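Long-range contact in phospho-2-dehydro-3-deoxyheptonate aldolase (Francisella tularensis, PDB 3TQK), which probably condenses phosphoenolpyruvate with D-erythrose 4-phosphate to give 3-deoxy-D-arabino-heptulosonate 7-phosphate, the first step of chorismate biosynthesis: residues E75-I87 with V331-R345. Numbering follows the deposited sequence.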
# COMPACT_ATOMS: atom_id res chain seq x y z
N GLU A 75 9.24 34.53 -6.25
CA GLU A 75 9.46 35.91 -5.86
C GLU A 75 9.71 36.06 -4.37
O GLU A 75 10.42 36.97 -3.96
CB GLU A 75 8.26 36.79 -6.23
CG GLU A 75 8.27 37.36 -7.63
CD GLU A 75 7.16 38.40 -7.83
OE1 GLU A 75 7.49 39.57 -8.15
OE2 GLU A 75 5.97 38.05 -7.66
N GLN A 76 9.11 35.19 -3.57
CA GLN A 76 9.25 35.26 -2.12
C GLN A 76 10.55 34.64 -1.63
O GLN A 76 10.98 34.91 -0.50
CB GLN A 76 8.10 34.52 -1.45
CG GLN A 76 6.75 35.12 -1.73
CD GLN A 76 6.63 36.53 -1.22
OE1 GLN A 76 6.96 36.81 -0.06
NE2 GLN A 76 6.18 37.43 -2.07
N VAL A 77 11.16 33.77 -2.44
CA VAL A 77 12.28 32.97 -1.97
C VAL A 77 13.40 33.88 -1.45
O VAL A 77 13.83 33.73 -0.31
CB VAL A 77 12.77 31.96 -3.03
CG1 VAL A 77 14.13 31.40 -2.67
CG2 VAL A 77 11.75 30.84 -3.17
N LYS A 78 13.82 34.86 -2.25
CA LYS A 78 14.90 35.77 -1.84
C LYS A 78 14.63 36.55 -0.55
O LYS A 78 15.58 36.97 0.12
CB LYS A 78 15.28 36.76 -2.96
CG LYS A 78 14.21 37.79 -3.33
CD LYS A 78 14.81 38.96 -4.14
CE LYS A 78 14.01 39.26 -5.41
NZ LYS A 78 14.00 38.08 -6.33
N LYS A 79 13.36 36.76 -0.20
CA LYS A 79 13.01 37.41 1.06
C LYS A 79 13.34 36.50 2.27
O LYS A 79 13.72 37.00 3.32
CB LYS A 79 11.52 37.81 1.09
CG LYS A 79 11.21 39.18 0.44
CD LYS A 79 9.74 39.31 -0.00
CE LYS A 79 8.77 39.37 1.19
NZ LYS A 79 7.33 39.30 0.75
N PHE A 80 13.21 35.19 2.09
CA PHE A 80 13.16 34.26 3.22
C PHE A 80 14.26 33.20 3.27
O PHE A 80 14.30 32.42 4.21
CB PHE A 80 11.81 33.53 3.20
CG PHE A 80 10.64 34.43 3.41
CD1 PHE A 80 10.46 35.08 4.62
CD2 PHE A 80 9.70 34.62 2.41
CE1 PHE A 80 9.39 35.92 4.82
CE2 PHE A 80 8.62 35.44 2.60
CZ PHE A 80 8.45 36.10 3.81
N HIS A 81 15.15 33.19 2.29
CA HIS A 81 16.03 32.04 2.05
C HIS A 81 17.10 31.82 3.14
O HIS A 81 17.65 30.72 3.25
CB HIS A 81 16.69 32.16 0.67
CG HIS A 81 17.80 33.15 0.63
ND1 HIS A 81 17.59 34.49 0.37
CD2 HIS A 81 19.13 33.02 0.83
CE1 HIS A 81 18.74 35.13 0.41
NE2 HIS A 81 19.70 34.26 0.68
N LYS A 82 17.41 32.85 3.91
CA LYS A 82 18.32 32.69 5.05
C LYS A 82 17.66 31.91 6.20
O LYS A 82 18.37 31.30 7.01
CB LYS A 82 18.81 34.05 5.57
CG LYS A 82 19.61 34.83 4.53
CD LYS A 82 20.13 36.15 5.10
CE LYS A 82 20.00 37.30 4.09
NZ LYS A 82 20.42 38.62 4.68
N ASP A 83 16.32 31.92 6.23
CA ASP A 83 15.54 31.32 7.32
C ASP A 83 14.74 30.09 6.93
O ASP A 83 14.44 29.26 7.78
CB ASP A 83 14.58 32.38 7.86
CG ASP A 83 15.30 33.58 8.40
OD1 ASP A 83 16.32 33.36 9.08
OD2 ASP A 83 14.86 34.73 8.16
N ILE A 84 14.42 29.96 5.65
CA ILE A 84 13.43 29.00 5.18
C ILE A 84 13.89 28.40 3.86
O ILE A 84 14.37 29.12 3.00
CB ILE A 84 12.11 29.75 4.94
CG1 ILE A 84 11.28 29.83 6.21
CG2 ILE A 84 11.27 29.08 3.90
CD1 ILE A 84 10.04 30.70 6.00
N LEU A 85 13.72 27.09 3.70
CA LEU A 85 13.88 26.45 2.40
C LEU A 85 12.49 26.18 1.84
O LEU A 85 11.74 25.37 2.41
CB LEU A 85 14.68 25.15 2.50
CG LEU A 85 14.90 24.39 1.18
CD1 LEU A 85 15.70 25.23 0.17
CD2 LEU A 85 15.58 23.05 1.41
N ILE A 86 12.13 26.87 0.76
CA ILE A 86 10.82 26.74 0.13
C ILE A 86 10.90 25.68 -0.95
O ILE A 86 11.78 25.73 -1.82
CB ILE A 86 10.33 28.06 -0.49
CG1 ILE A 86 9.98 29.06 0.62
CG2 ILE A 86 9.09 27.82 -1.33
CD1 ILE A 86 9.84 30.47 0.16
N ILE A 87 10.01 24.70 -0.84
CA ILE A 87 9.89 23.63 -1.82
C ILE A 87 8.45 23.62 -2.30
O ILE A 87 7.53 23.57 -1.50
CB ILE A 87 10.19 22.26 -1.21
CG1 ILE A 87 11.62 22.23 -0.64
CG2 ILE A 87 10.00 21.16 -2.27
CD1 ILE A 87 11.97 20.93 0.03
N VAL A 331 2.02 34.18 2.39
CA VAL A 331 3.12 35.10 2.69
C VAL A 331 3.18 35.39 4.19
O VAL A 331 4.26 35.43 4.78
CB VAL A 331 3.01 36.42 1.89
CG1 VAL A 331 3.99 37.46 2.43
CG2 VAL A 331 3.25 36.18 0.41
N LYS A 332 2.02 35.57 4.82
CA LYS A 332 1.99 35.80 6.27
C LYS A 332 2.56 34.61 7.03
O LYS A 332 3.25 34.77 8.04
CB LYS A 332 0.56 36.06 6.78
CG LYS A 332 0.22 37.54 6.92
CD LYS A 332 -0.45 38.11 5.67
CE LYS A 332 -1.99 38.12 5.79
NZ LYS A 332 -2.50 39.35 6.46
N MSE A 333 2.26 33.42 6.54
CA MSE A 333 2.72 32.20 7.17
C MSE A 333 4.25 32.08 7.03
O MSE A 333 4.91 31.67 7.97
CB MSE A 333 1.99 31.00 6.58
CG MSE A 333 0.51 31.01 6.93
SE MSE A 333 -0.57 29.73 5.96
CE MSE A 333 -0.27 28.19 7.13
N LEU A 334 4.79 32.47 5.88
CA LEU A 334 6.24 32.49 5.70
C LEU A 334 6.88 33.50 6.66
O LEU A 334 7.88 33.20 7.31
CB LEU A 334 6.61 32.79 4.24
CG LEU A 334 6.20 31.76 3.18
CD1 LEU A 334 6.40 32.32 1.78
CD2 LEU A 334 6.95 30.44 3.32
N GLU A 335 6.28 34.69 6.77
CA GLU A 335 6.74 35.69 7.74
C GLU A 335 6.80 35.08 9.14
O GLU A 335 7.81 35.22 9.84
CB GLU A 335 5.82 36.93 7.74
CG GLU A 335 5.93 37.82 6.50
CD GLU A 335 4.82 38.89 6.42
OE1 GLU A 335 4.16 39.16 7.46
OE2 GLU A 335 4.61 39.45 5.33
N MSE A 336 5.74 34.39 9.54
CA MSE A 336 5.68 33.76 10.85
C MSE A 336 6.79 32.74 11.05
O MSE A 336 7.39 32.69 12.12
CB MSE A 336 4.34 33.07 11.07
CG MSE A 336 3.18 34.02 11.27
SE MSE A 336 1.50 33.08 10.99
CE MSE A 336 1.50 31.99 12.62
N LEU A 337 7.04 31.93 10.03
CA LEU A 337 8.08 30.89 10.11
C LEU A 337 9.49 31.48 10.17
O LEU A 337 10.34 30.98 10.92
CB LEU A 337 7.96 29.91 8.94
CG LEU A 337 6.83 28.89 9.11
CD1 LEU A 337 6.40 28.34 7.77
CD2 LEU A 337 7.26 27.75 10.03
N ALA A 338 9.72 32.53 9.38
CA ALA A 338 11.02 33.18 9.34
C ALA A 338 11.31 33.85 10.68
O ALA A 338 12.46 33.85 11.13
CB ALA A 338 11.08 34.20 8.19
N GLU A 339 10.29 34.41 11.33
CA GLU A 339 10.47 34.98 12.65
C GLU A 339 10.80 33.89 13.66
O GLU A 339 11.69 34.06 14.49
CB GLU A 339 9.23 35.75 13.13
CG GLU A 339 9.56 36.70 14.28
CD GLU A 339 8.34 37.34 14.94
OE1 GLU A 339 7.19 36.85 14.77
OE2 GLU A 339 8.53 38.36 15.64
N ALA A 340 10.06 32.78 13.60
CA ALA A 340 10.31 31.63 14.45
C ALA A 340 11.77 31.19 14.40
O ALA A 340 12.37 30.92 15.44
CB ALA A 340 9.41 30.47 14.05
N VAL A 341 12.33 31.13 13.19
CA VAL A 341 13.72 30.72 13.01
C VAL A 341 14.67 31.79 13.57
O VAL A 341 15.65 31.45 14.26
CB VAL A 341 14.05 30.44 11.53
CG1 VAL A 341 15.56 30.22 11.33
CG2 VAL A 341 13.28 29.22 11.05
N GLN A 342 14.39 33.06 13.32
CA GLN A 342 15.26 34.13 13.83
C GLN A 342 15.39 34.06 15.36
O GLN A 342 16.49 34.19 15.90
CB GLN A 342 14.77 35.50 13.37
CG GLN A 342 14.96 35.72 11.86
CD GLN A 342 14.05 36.79 11.29
OE1 GLN A 342 13.55 37.64 12.01
NE2 GLN A 342 13.83 36.75 9.99
N VAL A 343 14.27 33.82 16.05
CA VAL A 343 14.27 33.70 17.50
C VAL A 343 14.93 32.40 17.95
O VAL A 343 15.57 32.35 19.01
CB VAL A 343 12.83 33.80 18.06
CG1 VAL A 343 12.80 33.47 19.55
CG2 VAL A 343 12.26 35.19 17.82
N ARG A 344 14.78 31.36 17.15
CA ARG A 344 15.45 30.10 17.43
C ARG A 344 16.96 30.32 17.55
O ARG A 344 17.59 29.77 18.44
CB ARG A 344 15.15 29.07 16.34
CG ARG A 344 15.75 27.73 16.60
CD ARG A 344 15.63 26.84 15.39
NE ARG A 344 14.52 25.90 15.50
CZ ARG A 344 14.20 25.03 14.56
NH1 ARG A 344 14.88 24.98 13.42
NH2 ARG A 344 13.18 24.19 14.75
N ARG A 345 17.52 31.15 16.67
CA ARG A 345 18.98 31.25 16.53
C ARG A 345 19.73 31.99 17.64
O ARG A 345 19.33 33.08 18.08
CB ARG A 345 19.36 31.85 15.18
CG ARG A 345 19.06 30.93 14.00
CD ARG A 345 19.92 31.27 12.81
NE ARG A 345 19.72 30.32 11.72
CZ ARG A 345 19.06 30.57 10.59
NH1 ARG A 345 18.51 31.76 10.36
NH2 ARG A 345 18.96 29.62 9.68
O HOH W 1 6.68 39.63 3.60
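The outer helical layer of a TIM barrel is joined here through a knob-into-hole contact, with the F80 ring seated among V331, L334, E335 and A338. L334 CB lies over one ring face, 3.9 Å from the centroid of F80 and 19° off the ring normal, a CH-pi contact; K79 CB lies over the opposite face, near the edge of the ring. Helices 75-80 and 331-344 run nearly parallel, their axes 20° apart, as expected where the first and last α-helices of the eight-stranded barrel become neighbours on closure. I84, on the second barrel strand, has CG1 anti to its carbonyl carbon, which carries CD1 to the helix, where it meets L337 CB (3.7 Å). Both I84 and L337 also touch V53 on the first strand. The turn preceding strand 84-87 supplies the polar end. Q342 NE2 donates to D83 OD2 almost linearly (2.9 Å, 171°), meeting it from above the carboxylate plane. D83 OD1 forms a salt bridge with R345 NH1 (3.0 Å), though the hydrogen bond within it is weak. R345 NH2 also bonds K82 O (3.2 Å), and NE pairs with D49. Where both side chains are exposed to solvent, a water accepts from K79 NZ and donates to E335 OE2.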